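Local coordinates for alginate biosynthesis protein AlgJ (Pseudomonas putida, PDB 4O8V) that probably works in an inner-membrane complex that adds acetyl groups to the mannuronate residues of alginate in the periplasm, at residues E23-T28 against A63-Y68; L56-V61 against W272-R277; F152-G157 against R189-V194; I210-V215 against L235-A240. One frame throughout, in Å; residues are numbered along the deposited sequence. Where two conformers were deposited one is given.

Contact 1: E23-T28 against A63-Y68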
loop_
_atom_site.group_PDB
_atom_site.type_symbol
_atom_site.label_atom_id
_atom_site.label_comp_id
_atom_site.label_asym_id
_atom_site.label_seq_id
_atom_site.Cartn_x
_atom_site.Cartn_y
_atom_site.Cartn_z
ATOM N N GLU A 23 2.667 13.963 -5.003
ATOM C CA GLU A 23 2.624 12.806 -5.902
ATOM C C GLU A 23 1.174 12.386 -6.164
ATOM O O GLU A 23 0.885 11.663 -7.124
ATOM C CB GLU A 23 3.440 11.637 -5.327
ATOM C CG GLU A 23 4.926 11.930 -5.197
ATOM C CD GLU A 23 5.729 10.756 -4.629
ATOM O OE1 GLU A 23 5.133 9.806 -4.081
ATOM O OE2 GLU A 23 6.968 10.788 -4.733
ATOM N N GLU A 24 0.261 12.852 -5.312
ATOM C CA GLU A 24 -1.160 12.604 -5.511
ATOM C C GLU A 24 -1.793 13.730 -6.323
ATOM O O GLU A 24 -2.996 13.711 -6.590
ATOM C CB GLU A 24 -1.873 12.440 -4.155
ATOM C CG GLU A 24 -1.608 11.058 -3.524
ATOM C CD GLU A 24 -2.160 10.897 -2.116
ATOM O OE1 GLU A 24 -2.837 11.823 -1.603
ATOM O OE2 GLU A 24 -1.918 9.828 -1.504
ATOM N N PHE A 25 -0.975 14.713 -6.707
ATOM C CA PHE A 25 -1.457 15.889 -7.440
ATOM C C PHE A 25 -0.818 16.064 -8.820
ATOM O O PHE A 25 -1.490 16.431 -9.788
ATOM C CB PHE A 25 -1.183 17.174 -6.645
ATOM C CG PHE A 25 -2.057 17.352 -5.444
ATOM C CD1 PHE A 25 -1.922 16.519 -4.353
ATOM C CD2 PHE A 25 -2.987 18.386 -5.393
ATOM C CE1 PHE A 25 -2.734 16.689 -3.225
ATOM C CE2 PHE A 25 -3.793 18.567 -4.269
ATOM C CZ PHE A 25 -3.670 17.708 -3.189
ATOM N N LYS A 26 0.495 15.855 -8.890
ATOM C CA LYS A 26 1.294 16.306 -10.037
ATOM C C LYS A 26 0.992 15.508 -11.302
ATOM O O LYS A 26 0.755 14.303 -11.237
ATOM C CB LYS A 26 2.797 16.204 -9.719
ATOM C CG LYS A 26 3.304 14.757 -9.570
ATOM C CD LYS A 26 4.797 14.673 -9.249
ATOM C CE LYS A 26 5.126 15.448 -7.981
ATOM N NZ LYS A 26 6.522 15.256 -7.477
ATOM N N PRO A 27 0.984 16.182 -12.457
ATOM C CA PRO A 27 0.967 15.428 -13.715
ATOM C C PRO A 27 2.294 14.711 -13.896
ATOM O O PRO A 27 3.281 15.112 -13.282
ATOM C CB PRO A 27 0.775 16.510 -14.775
ATOM C CG PRO A 27 1.342 17.744 -14.154
ATOM C CD PRO A 27 1.033 17.639 -12.683
ATOM N N THR A 28 2.321 13.654 -14.698
ATOM C CA THR A 28 3.580 13.010 -15.038
ATOM C C THR A 28 3.664 12.976 -16.555
ATOM O O THR A 28 2.711 12.563 -17.215
ATOM C CB THR A 28 3.684 11.592 -14.434
ATOM O OG1 THR A 28 3.793 11.695 -13.009
ATOM C CG2 THR A 28 4.903 10.857 -14.955
ATOM N N ALA A 63 -5.531 7.097 -2.760
ATOM C CA ALA A 63 -4.786 8.302 -2.404
ATOM C C ALA A 63 -5.433 8.982 -1.202
ATOM O O ALA A 63 -6.660 8.991 -1.077
ATOM C CB ALA A 63 -4.733 9.250 -3.575
ATOM N N LYS A 64 -4.614 9.565 -0.333
ATOM C CA LYS A 64 -5.168 10.301 0.795
ATOM C C LYS A 64 -6.022 11.450 0.269
ATOM O O LYS A 64 -7.083 11.765 0.829
ATOM C CB LYS A 64 -4.067 10.830 1.714
ATOM C CG LYS A 64 -4.624 11.494 2.977
ATOM C CD LYS A 64 -3.551 11.773 3.999
ATOM C CE LYS A 64 -3.153 13.215 3.996
ATOM N NZ LYS A 64 -2.206 13.520 5.109
ATOM N N ALA A 65 -5.580 12.058 -0.835
ATOM C CA ALA A 65 -6.321 13.171 -1.441
ATOM C C ALA A 65 -7.688 12.763 -1.976
ATOM O O ALA A 65 -8.558 13.601 -2.157
ATOM C CB ALA A 65 -5.508 13.801 -2.556
ATOM N N ARG A 66 -7.864 11.482 -2.268
ATOM C CA ARG A 66 -9.147 10.964 -2.743
ATOM C C ARG A 66 -10.071 10.646 -1.573
ATOM O O ARG A 66 -11.275 10.838 -1.663
ATOM C CB ARG A 66 -8.940 9.687 -3.601
ATOM C CG ARG A 66 -10.235 9.092 -4.142
ATOM C CD ARG A 66 -10.006 7.828 -5.012
ATOM N NE ARG A 66 -8.929 7.976 -5.998
ATOM C CZ ARG A 66 -9.026 8.663 -7.133
ATOM N NH1 ARG A 66 -10.146 9.326 -7.432
ATOM N NH2 ARG A 66 -7.987 8.713 -7.966
ATOM N N VAL A 67 -9.502 10.147 -0.482
ATOM C CA VAL A 67 -10.290 9.753 0.672
ATOM C C VAL A 67 -10.673 10.980 1.509
ATOM O O VAL A 67 -11.761 11.022 2.080
ATOM C CB VAL A 67 -9.539 8.727 1.552
ATOM C CG1 VAL A 67 -10.348 8.388 2.808
ATOM C CG2 VAL A 67 -9.234 7.454 0.750
ATOM N N TYR A 68 -9.779 11.970 1.573
ATOM C CA TYR A 68 -10.046 13.216 2.325
ATOM C C TYR A 68 -10.136 14.462 1.431
ATOM O O TYR A 68 -9.499 15.489 1.684
ATOM C CB TYR A 68 -8.975 13.383 3.424
ATOM C CG TYR A 68 -9.271 12.491 4.607
ATOM C CD1 TYR A 68 -10.260 12.851 5.529
ATOM C CD2 TYR A 68 -8.607 11.265 4.783
ATOM C CE1 TYR A 68 -10.574 12.033 6.601
ATOM C CE2 TYR A 68 -8.915 10.427 5.864
ATOM C CZ TYR A 68 -9.907 10.816 6.763
ATOM O OH TYR A 68 -10.237 9.996 7.823
#

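Contact 2: L56-V61 against W272-R277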
loop_
_atom_site.group_PDB
_atom_site.type_symbol
_atom_site.label_atom_id
_atom_site.label_comp_id
_atom_site.label_asym_id
_atom_site.label_seq_id
_atom_site.Cartn_x
_atom_site.Cartn_y
_atom_site.Cartn_z
ATOM N N LEU A 56 -1.899 -14.175 -5.957
ATOM C CA LEU A 56 -1.681 -12.751 -5.729
ATOM C C LEU A 56 -2.957 -12.060 -5.304
ATOM O O LEU A 56 -3.990 -12.213 -5.953
ATOM C CB LEU A 56 -1.157 -12.081 -6.986
ATOM C CG LEU A 56 -1.035 -10.550 -6.906
ATOM C CD1 LEU A 56 -0.101 -10.095 -5.762
ATOM C CD2 LEU A 56 -0.591 -9.994 -8.256
ATOM N N VAL A 57 -2.870 -11.308 -4.218
ATOM C CA VAL A 57 -3.946 -10.411 -3.831
ATOM C C VAL A 57 -3.357 -8.996 -3.826
ATOM O O VAL A 57 -2.548 -8.622 -2.953
ATOM C CB VAL A 57 -4.540 -10.752 -2.455
ATOM C CG1 VAL A 57 -5.665 -9.756 -2.105
ATOM C CG2 VAL A 57 -5.046 -12.172 -2.404
ATOM N N LEU A 58 -3.725 -8.226 -4.843
ATOM C CA LEU A 58 -3.218 -6.872 -5.005
ATOM C C LEU A 58 -4.027 -5.957 -4.111
ATOM O O LEU A 58 -5.251 -6.023 -4.133
ATOM C CB LEU A 58 -3.310 -6.430 -6.470
ATOM C CG LEU A 58 -2.789 -5.032 -6.815
ATOM C CD1 LEU A 58 -1.276 -4.922 -6.533
ATOM C CD2 LEU A 58 -3.087 -4.722 -8.288
ATOM N N ALA A 59 -3.340 -5.113 -3.338
ATOM C CA ALA A 59 -4.014 -4.204 -2.403
ATOM C C ALA A 59 -3.763 -2.766 -2.852
ATOM O O ALA A 59 -2.743 -2.151 -2.506
ATOM C CB ALA A 59 -3.532 -4.424 -0.994
ATOM N N ILE A 60 -4.681 -2.249 -3.667
ATOM C CA ILE A 60 -4.518 -0.895 -4.222
ATOM C C ILE A 60 -4.944 0.115 -3.151
ATOM O O ILE A 60 -6.117 0.184 -2.810
ATOM C CB ILE A 60 -5.364 -0.692 -5.513
ATOM C CG1 ILE A 60 -4.958 -1.691 -6.606
ATOM C CG2 ILE A 60 -5.212 0.762 -6.047
ATOM C CD1 ILE A 60 -5.974 -1.730 -7.759
ATOM N N VAL A 61 -3.997 0.875 -2.602
ATOM C CA VAL A 61 -4.340 1.852 -1.555
ATOM C C VAL A 61 -4.802 3.158 -2.189
ATOM O O VAL A 61 -4.098 3.747 -2.991
ATOM C CB VAL A 61 -3.150 2.144 -0.630
ATOM C CG1 VAL A 61 -3.611 2.984 0.596
ATOM C CG2 VAL A 61 -2.522 0.828 -0.165
ATOM N N TRP A 272 0.061 -7.872 -2.003
ATOM C CA TRP A 272 0.925 -6.858 -2.607
ATOM C C TRP A 272 0.279 -5.481 -2.453
ATOM O O TRP A 272 -0.685 -5.159 -3.150
ATOM C CB TRP A 272 1.145 -7.155 -4.085
ATOM C CG TRP A 272 2.160 -6.277 -4.743
ATOM C CD1 TRP A 272 2.966 -5.336 -4.146
ATOM C CD2 TRP A 272 2.502 -6.266 -6.142
ATOM N NE1 TRP A 272 3.782 -4.750 -5.084
ATOM C CE2 TRP A 272 3.512 -5.293 -6.317
ATOM C CE3 TRP A 272 2.047 -6.975 -7.253
ATOM C CZ2 TRP A 272 4.088 -5.017 -7.573
ATOM C CZ3 TRP A 272 2.611 -6.705 -8.501
ATOM C CH2 TRP A 272 3.622 -5.728 -8.646
ATOM N N GLU A 273 0.823 -4.690 -1.538
ATOM C CA GLU A 273 0.311 -3.350 -1.255
ATOM C C GLU A 273 0.945 -2.338 -2.222
ATOM O O GLU A 273 2.172 -2.226 -2.337
ATOM C CB GLU A 273 0.567 -3.001 0.213
ATOM C CG GLU A 273 0.412 -1.526 0.534
ATOM C CD GLU A 273 1.752 -0.799 0.595
ATOM O OE1 GLU A 273 2.686 -1.293 1.281
ATOM O OE2 GLU A 273 1.867 0.286 -0.019
ATOM N N PHE A 274 0.082 -1.633 -2.952
ATOM C CA PHE A 274 0.465 -0.831 -4.113
ATOM C C PHE A 274 -0.398 0.438 -4.112
ATOM O O PHE A 274 -1.524 0.429 -4.609
ATOM C CB PHE A 274 0.263 -1.651 -5.411
ATOM C CG PHE A 274 1.006 -1.118 -6.619
ATOM C CD1 PHE A 274 0.885 0.212 -7.011
ATOM C CD2 PHE A 274 1.842 -1.963 -7.373
ATOM C CE1 PHE A 274 1.566 0.689 -8.145
ATOM C CE2 PHE A 274 2.541 -1.488 -8.492
ATOM C CZ PHE A 274 2.409 -0.156 -8.874
ATOM N N PRO A 275 0.108 1.529 -3.529
ATOM C CA PRO A 275 -0.698 2.751 -3.474
ATOM C C PRO A 275 -0.961 3.323 -4.884
ATOM O O PRO A 275 -0.080 3.250 -5.745
ATOM C CB PRO A 275 0.167 3.714 -2.635
ATOM C CG PRO A 275 1.081 2.789 -1.824
ATOM C CD PRO A 275 1.392 1.673 -2.823
ATOM N N GLU A 276 -2.145 3.881 -5.119
ATOM C CA GLU A 276 -2.533 4.241 -6.484
ATOM C C GLU A 276 -1.589 5.239 -7.170
ATOM O O GLU A 276 -1.349 5.128 -8.369
ATOM C CB GLU A 276 -3.972 4.778 -6.509
ATOM C CG GLU A 276 -4.171 6.121 -5.816
ATOM C CD GLU A 276 -5.476 6.815 -6.195
ATOM O OE1 GLU A 276 -5.528 7.487 -7.251
ATOM O OE2 GLU A 276 -6.447 6.722 -5.422
ATOM N N ARG A 277 -1.022 6.186 -6.420
ATOM C CA ARG A 277 -0.223 7.245 -7.023
ATOM C C ARG A 277 1.048 6.739 -7.707
ATOM O O ARG A 277 1.645 7.463 -8.490
ATOM C CB ARG A 277 0.162 8.297 -5.972
ATOM C CG ARG A 277 1.278 7.856 -4.999
ATOM C CD ARG A 277 1.456 8.941 -3.921
ATOM N NE ARG A 277 2.634 8.789 -3.065
ATOM C CZ ARG A 277 2.588 8.276 -1.836
ATOM N NH1 ARG A 277 1.435 7.828 -1.354
ATOM N NH2 ARG A 277 3.689 8.195 -1.098
#

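Contact 3: F152-G157 against R189-V194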
loop_
_atom_site.group_PDB
_atom_site.type_symbol
_atom_site.label_atom_id
_atom_site.label_comp_id
_atom_site.label_asym_id
_atom_site.label_seq_id
_atom_site.Cartn_x
_atom_site.Cartn_y
_atom_site.Cartn_z
ATOM N N PHE A 152 -4.485 -14.486 16.679
ATOM C CA PHE A 152 -3.597 -13.409 17.089
ATOM C C PHE A 152 -4.409 -12.431 17.915
ATOM O O PHE A 152 -5.613 -12.317 17.723
ATOM C CB PHE A 152 -2.968 -12.703 15.877
ATOM C CG PHE A 152 -1.964 -13.545 15.139
ATOM C CD1 PHE A 152 -2.381 -14.521 14.243
ATOM C CD2 PHE A 152 -0.603 -13.365 15.345
ATOM C CE1 PHE A 152 -1.467 -15.301 13.575
ATOM C CE2 PHE A 152 0.319 -14.136 14.674
ATOM C CZ PHE A 152 -0.116 -15.106 13.786
ATOM N N ILE A 153 -3.744 -11.727 18.822
ATOM C CA ILE A 153 -4.383 -10.675 19.601
ATOM C C ILE A 153 -3.641 -9.357 19.381
ATOM O O ILE A 153 -2.409 -9.302 19.449
ATOM C CB ILE A 153 -4.407 -11.022 21.109
ATOM C CG1 ILE A 153 -5.400 -12.162 21.368
ATOM C CG2 ILE A 153 -4.771 -9.792 21.927
ATOM C CD1 ILE A 153 -5.362 -12.766 22.783
ATOM N N THR A 154 -4.392 -8.301 19.087
ATOM C CA THR A 154 -3.825 -6.959 18.925
ATOM C C THR A 154 -4.140 -6.140 20.156
ATOM O O THR A 154 -5.283 -6.109 20.590
ATOM C CB THR A 154 -4.379 -6.261 17.663
ATOM O OG1 THR A 154 -3.933 -6.976 16.502
ATOM C CG2 THR A 154 -3.907 -4.796 17.581
ATOM N N GLU A 155 -3.122 -5.535 20.761
ATOM C CA GLU A 155 -3.339 -4.707 21.944
ATOM C C GLU A 155 -3.027 -3.249 21.629
ATOM O O GLU A 155 -2.034 -2.935 20.964
ATOM C CB GLU A 155 -2.478 -5.180 23.117
ATOM C CG GLU A 155 -2.849 -6.559 23.664
ATOM C CD GLU A 155 -2.009 -6.958 24.871
ATOM O OE1 GLU A 155 -1.125 -6.164 25.267
ATOM O OE2 GLU A 155 -2.232 -8.061 25.424
ATOM N N ALA A 156 -3.881 -2.358 22.106
ATOM C CA ALA A 156 -3.680 -0.936 21.904
ATOM C C ALA A 156 -2.902 -0.395 23.082
ATOM O O ALA A 156 -3.302 -0.595 24.232
ATOM C CB ALA A 156 -5.010 -0.227 21.770
ATOM N N GLY A 157 -1.787 0.270 22.803
ATOM C CA GLY A 157 -0.984 0.872 23.852
ATOM C C GLY A 157 -1.284 2.357 24.027
ATOM O O GLY A 157 -2.415 2.803 23.865
ATOM N N ARG A 189 0.013 0.217 18.438
ATOM C CA ARG A 189 -0.750 -1.034 18.423
ATOM C C ARG A 189 0.125 -2.184 17.977
ATOM O O ARG A 189 0.760 -2.118 16.918
ATOM C CB ARG A 189 -1.988 -0.911 17.529
ATOM C CG ARG A 189 -3.227 -0.446 18.301
ATOM C CD ARG A 189 -4.278 0.190 17.398
ATOM N NE ARG A 189 -4.592 -0.646 16.244
ATOM C CZ ARG A 189 -5.520 -1.596 16.222
ATOM N NH1 ARG A 189 -6.253 -1.861 17.302
ATOM N NH2 ARG A 189 -5.714 -2.287 15.106
ATOM N N THR A 190 0.159 -3.222 18.807
ATOM C CA THR A 190 1.015 -4.380 18.605
ATOM C C THR A 190 0.207 -5.682 18.582
ATOM O O THR A 190 -0.763 -5.841 19.322
ATOM C CB THR A 190 2.093 -4.457 19.698
ATOM O OG1 THR A 190 1.471 -4.426 20.979
ATOM C CG2 THR A 190 3.033 -3.258 19.607
ATOM N N THR A 191 0.632 -6.620 17.740
ATOM C CA THR A 191 -0.083 -7.873 17.550
ATOM C C THR A 191 0.814 -9.048 17.916
ATOM O O THR A 191 1.985 -9.072 17.551
ATOM C CB THR A 191 -0.559 -8.017 16.095
ATOM O OG1 THR A 191 -1.415 -6.908 15.763
ATOM C CG2 THR A 191 -1.307 -9.347 15.890
ATOM N N ARG A 192 0.265 -10.010 18.648
ATOM C CA ARG A 192 1.025 -11.179 19.057
ATOM C C ARG A 192 0.200 -12.443 18.841
ATOM O O ARG A 192 -1.025 -12.412 18.955
ATOM C CB ARG A 192 1.422 -11.055 20.528
ATOM C CG ARG A 192 0.211 -10.957 21.445
ATOM C CD ARG A 192 0.567 -10.630 22.883
ATOM N NE ARG A 192 -0.638 -10.382 23.673
ATOM C CZ ARG A 192 -1.409 -11.339 24.182
ATOM N NH1 ARG A 192 -1.104 -12.620 23.991
ATOM N NH2 ARG A 192 -2.487 -11.017 24.886
ATOM N N PRO A 193 0.868 -13.559 18.519
ATOM C CA PRO A 193 0.181 -14.858 18.510
ATOM C C PRO A 193 -0.259 -15.246 19.909
ATOM O O PRO A 193 0.402 -14.877 20.875
ATOM C CB PRO A 193 1.249 -15.827 17.985
ATOM C CG PRO A 193 2.553 -15.153 18.293
ATOM C CD PRO A 193 2.290 -13.674 18.158
ATOM N N VAL A 194 -1.365 -15.971 20.021
ATOM C CA VAL A 194 -1.816 -16.471 21.310
ATOM C C VAL A 194 -0.894 -17.594 21.807
ATOM O O VAL A 194 -0.642 -17.718 23.011
ATOM C CB VAL A 194 -3.272 -16.970 21.226
ATOM C CG1 VAL A 194 -3.722 -17.553 22.559
ATOM C CG2 VAL A 194 -4.189 -15.826 20.795
HETATM O O HOH W 1 0.687 -2.046 21.896
#

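Contact 4: I210-V215 against L235-A240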
loop_
_atom_site.group_PDB
_atom_site.type_symbol
_atom_site.label_atom_id
_atom_site.label_comp_id
_atom_site.label_asym_id
_atom_site.label_seq_id
_atom_site.Cartn_x
_atom_site.Cartn_y
_atom_site.Cartn_z
ATOM N N ILE A 210 5.737 -20.220 5.949
ATOM C CA ILE A 210 4.689 -19.250 6.263
ATOM C C ILE A 210 3.746 -19.167 5.068
ATOM O O ILE A 210 4.193 -19.048 3.937
ATOM C CB ILE A 210 5.295 -17.877 6.624
ATOM C CG1 ILE A 210 6.212 -18.035 7.841
ATOM C CG2 ILE A 210 4.200 -16.804 6.886
ATOM C CD1 ILE A 210 6.508 -16.739 8.583
ATOM N N PRO A 211 2.434 -19.284 5.313
ATOM C CA PRO A 211 1.493 -19.388 4.193
ATOM C C PRO A 211 1.198 -18.079 3.471
ATOM O O PRO A 211 0.710 -18.134 2.343
ATOM C CB PRO A 211 0.226 -19.924 4.852
ATOM C CG PRO A 211 0.346 -19.574 6.263
ATOM C CD PRO A 211 1.792 -19.578 6.603
ATOM N N VAL A 212 1.495 -16.936 4.087
ATOM C CA VAL A 212 1.231 -15.641 3.449
ATOM C C VAL A 212 2.467 -14.738 3.458
ATOM O O VAL A 212 3.149 -14.634 4.479
ATOM C CB VAL A 212 0.077 -14.885 4.152
ATOM C CG1 VAL A 212 -0.188 -13.536 3.482
ATOM C CG2 VAL A 212 -1.208 -15.734 4.203
ATOM N N ALA A 213 2.757 -14.081 2.334
ATOM C CA ALA A 213 3.820 -13.071 2.314
ATOM C C ALA A 213 3.217 -11.697 2.039
ATOM O O ALA A 213 2.269 -11.573 1.271
ATOM C CB ALA A 213 4.902 -13.398 1.256
ATOM N N LEU A 214 3.782 -10.679 2.680
ATOM C CA LEU A 214 3.359 -9.294 2.470
ATOM C C LEU A 214 4.491 -8.577 1.740
ATOM O O LEU A 214 5.646 -8.669 2.163
ATOM C CB LEU A 214 3.040 -8.601 3.810
ATOM C CG LEU A 214 2.824 -7.084 3.773
ATOM C CD1 LEU A 214 1.622 -6.715 2.914
ATOM C CD2 LEU A 214 2.631 -6.568 5.213
ATOM N N VAL A 215 4.159 -7.930 0.615
ATOM C CA VAL A 215 5.103 -7.105 -0.121
ATOM C C VAL A 215 4.502 -5.724 -0.349
ATOM O O VAL A 215 3.310 -5.599 -0.618
ATOM C CB VAL A 215 5.475 -7.749 -1.486
ATOM C CG1 VAL A 215 6.576 -6.922 -2.178
ATOM C CG2 VAL A 215 5.935 -9.151 -1.262
ATOM N N LEU A 235 -6.542 -12.469 8.980
ATOM C CA LEU A 235 -6.407 -13.713 8.233
ATOM C C LEU A 235 -6.362 -14.946 9.120
ATOM O O LEU A 235 -6.522 -16.068 8.630
ATOM C CB LEU A 235 -5.139 -13.686 7.372
ATOM C CG LEU A 235 -5.111 -12.654 6.244
ATOM C CD1 LEU A 235 -3.689 -12.532 5.705
ATOM C CD2 LEU A 235 -6.081 -13.083 5.158
ATOM N N ARG A 236 -6.150 -14.746 10.421
ATOM C CA ARG A 236 -5.865 -15.868 11.325
ATOM C C ARG A 236 -4.756 -16.737 10.722
ATOM O O ARG A 236 -4.876 -17.976 10.564
ATOM C CB ARG A 236 -7.130 -16.686 11.608
ATOM C CG ARG A 236 -8.276 -15.808 12.140
ATOM C CD ARG A 236 -9.489 -16.613 12.506
ATOM N NE ARG A 236 -9.443 -16.979 13.912
ATOM C CZ ARG A 236 -9.742 -18.180 14.382
ATOM N NH1 ARG A 236 -10.123 -19.145 13.554
ATOM N NH2 ARG A 236 -9.661 -18.412 15.683
ATOM N N SER A 237 -3.667 -16.061 10.369
ATOM C CA SER A 237 -2.529 -16.723 9.726
ATOM C C SER A 237 -1.210 -16.007 9.999
ATOM O O SER A 237 -1.188 -14.782 10.128
ATOM C CB SER A 237 -2.743 -16.794 8.216
ATOM O OG SER A 237 -1.629 -17.397 7.575
ATOM N N ASP A 238 -0.107 -16.743 10.117
ATOM C CA ASP A 238 1.170 -16.040 10.200
ATOM C C ASP A 238 1.398 -15.403 8.838
ATOM O O ASP A 238 0.861 -15.864 7.828
ATOM C CB ASP A 238 2.331 -16.966 10.593
ATOM C CG ASP A 238 3.579 -16.191 11.029
ATOM O OD1 ASP A 238 3.505 -14.954 11.201
ATOM O OD2 ASP A 238 4.636 -16.825 11.225
ATOM N N VAL A 239 2.153 -14.312 8.829
ATOM C CA VAL A 239 2.442 -13.538 7.629
ATOM C C VAL A 239 3.890 -13.076 7.698
ATOM O O VAL A 239 4.320 -12.561 8.738
ATOM C CB VAL A 239 1.523 -12.282 7.470
ATOM C CG1 VAL A 239 1.858 -11.557 6.171
ATOM C CG2 VAL A 239 0.047 -12.650 7.496
ATOM N N ALA A 240 4.646 -13.260 6.615
ATOM C CA ALA A 240 6.014 -12.754 6.578
ATOM C C ALA A 240 6.065 -11.420 5.829
ATOM O O ALA A 240 5.398 -11.250 4.804
ATOM C CB ALA A 240 6.951 -13.773 5.921
#

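Contact 1: E23-T28 against A63-Y68
Glu24 reaches across to the start of helix 64-67 and grips two backbone N-H groups there with its carboxylate. Ala65 N donates to OE1 of Glu24 at 2.9 Å, and Lys64 N donates to OE2 of the same carboxylate at 3.0 Å. Both donors come from above the carboxylate plane, about 42° out of it at OE1. With CG beside the backbone N (chi1 -77°) and the chain extended beyond it, the acid is carried straight to the helix end. Two bonds to different amides should fix its rotation. The positive end of the short helix would probably favour the charged form of the acid.

The methyls of Ala63 and Ala65 pack against the carboxylate. Ala63 CB lies 3.4 Å from Glu24 CD, and Ala65 CB lies 3.5 Å from Glu24 OE1. The one apolar contact is oblique, with Phe25 CE1 at 4.1 Å from Ala65 CB.

Replacing Glu24 with an alanine would probably leave the amides of Lys64 and Ala65 without their acceptor in a buried place.

Lys64 turns its amine away, to the carbonyl of Asp120, an active-site residue by similarity, and to the carbonyls of Leu117 and Leu19. Ala63 is the N-cap residue, but its methyl cannot accept a bond. Glu24, from the 3-10 segment after strand 19-21, thus supplies acceptors for the first amides of a helix that directly follows strand 55-61.

Contact 2: L56-V61 against W272-R277
Trp272 and Leu58 pair across two parallel strands that cross at 25°. Trp272 N donates to Val57 O, and Ala59 N donates to Trp272 O at 2.7 Å. Phe274 N then bonds to Ala59 O. These bonds are nearly straight at the hydrogen.

The tight part lies on the face of Leu58 and Trp272. Leu58 CD1 approaches the indole obliquely, 4.0 Å from Trp272 CE3, and also meets Phe274 CB at 3.8 Å. Leu58 CG is anti to the backbone N (chi1 -179°), which, with chi2 63°, brings CD1 toward the neighbouring strand. Leu56 CD1 comes to the edge of the ring system and touches Trp272 CB at 3.6 Å. Ile42 and Val45 of helix 31-51 also touch Trp272.

Toward the C-terminal ends the pairing slackens, although no touching residue is exposed. Val61 N reaches Phe274 O at 3.2 Å from well above the carbonyl plane. On the face of Ala59 and Glu273, Val61 CG2 meets Glu273 CG at 3.8 Å, and Val61 CB meets Pro275 CB at 4.2 Å. The Glu273 carboxylate bonds to Thr217 and Ser220. A good bond returns where Glu276 N meets Val61 O at 2.9 Å, in the carbonyl plane.

This pair forms one edge of the four-stranded parallel sheet of an SGNH hydrolase-like domain. Glu273 lies near Ser218 and His122, the nucleophile and proton acceptor by similarity.

Contact 3: F152-G157 against R189-V194
A two-stranded antiparallel ribbon, separate from the central sheet, joins strands 152-162 and 184-193. Ile153 and Arg192 form one hydrogen-bonded pair, with Ile153 N to Arg192 O at 2.8 Å and Arg192 N to Ile153 O at 2.9 Å. Glu155 and Thr190 form the other: Glu155 N donates to Thr190 O, and Thr190 N donates to Glu155 O.

Between these pairs, Thr154 and Thr191 face each other on the same side. Thr191 OG1 donates to Thr154 OG1 at 2.6 Å. Each hydroxyl has a second partner, Gln233 for Thr154 and Asn226 for Thr191. Beside them, Thr154 CG2 lies over one face of the Arg189 guanidinium, which is also paired with Glu129. Arg189 has two conformers, so both contacts are tentative and hold for the one given.

The face of Ile153 and Glu155 carries a salt bridge. Arg192 NH2 donates to Glu155 OE2 at 3.0 Å, on the anti side of that oxygen, with a weak second bond from NE. The carboxylate and guanidinium planes stand 82° apart. Arg192 CG lies between the backbone N and the carbonyl carbon (chi1 61°). From there the extended chain runs alongside Ile153, whose CB sits over the centre of the guanidinium.

At one end, Phe152 CE2 packs on Pro193 CB at 3.8 Å, and Ile153 CD1 touches Val194 CG2. At the other, a water joins Glu155 O to Thr190 OG1, at 2.7 Å from the hydroxyl.

The two faces thus differ in chemistry. The threonine face is tied to the region around helix 227-235. The salt bridge links the two strands across the face of Ile153 and Glu155, where it is probably softened by solvent.

Contact 4: I210-V215 against L235-A240
Ile210 and Asp238 meet just ahead of the point where two parallel strands pair. Ala240 N donates to Val212 O at 2.9 Å. Leu214 N donates to Ala240 O at 2.7 Å, with a C=O...N angle of 174°. These backbone bonds attach strand 239-241 to strand 212-215 as an outermost strand of the parallel sheet, with helix 227-235 on the connection: a beta-alpha-beta crossover.

Two polar bonds lie within the turn. Ser237 OG donates to Asp238 O. In the conformer given, Val239 N donates to Asp238 OD1 at 2.8 Å, and Gln232 NE2 adds a weak bond to that oxygen. A Schellman motif with Arg236 at C-prime ends the helix just before.

The rest is van der Waals contact, mostly apolar. With CG1 anti to the backbone N in both residues (chi1 180° and -178°), Val212 CG1 and Val239 CG1 meet at 3.9 Å. Leu214 CB touches that same Val239 methyl. Pro211 CG rests against Ser237 OG. Ile210 CD1 packs on Ala240 CB at 4.0 Å, and Ile210 CG2 lies 3.6 Å from Ala240 N. A glycine in place of Ile210 is likely to open a gap beside Ala240 CB and strip cover from the amide of Ala240.

In the fold
Contacts 2 and 4 belong to one parallel sheet. Contact 2 lies near the chain centre, and contact 4 lies at the outer strand and is partly buried. They meet through Glu273 N and Val215 O, since strands 269-275 and 212-215 are neighbours. Contact 1 is also buried, and its helix follows strand 55-61 directly. Glu276 ties it to contact 2 by gripping Arg66 and Ala63 N. Contact 3 is the surface member. Phe152 rests on Ser237 and Asp238 of contact 4. Contacts 2 and 4 pair backbones with apolar packing, contact 1 uses a buried carboxylate, and contact 3 adds hydroxyls, a water and a salt bridge.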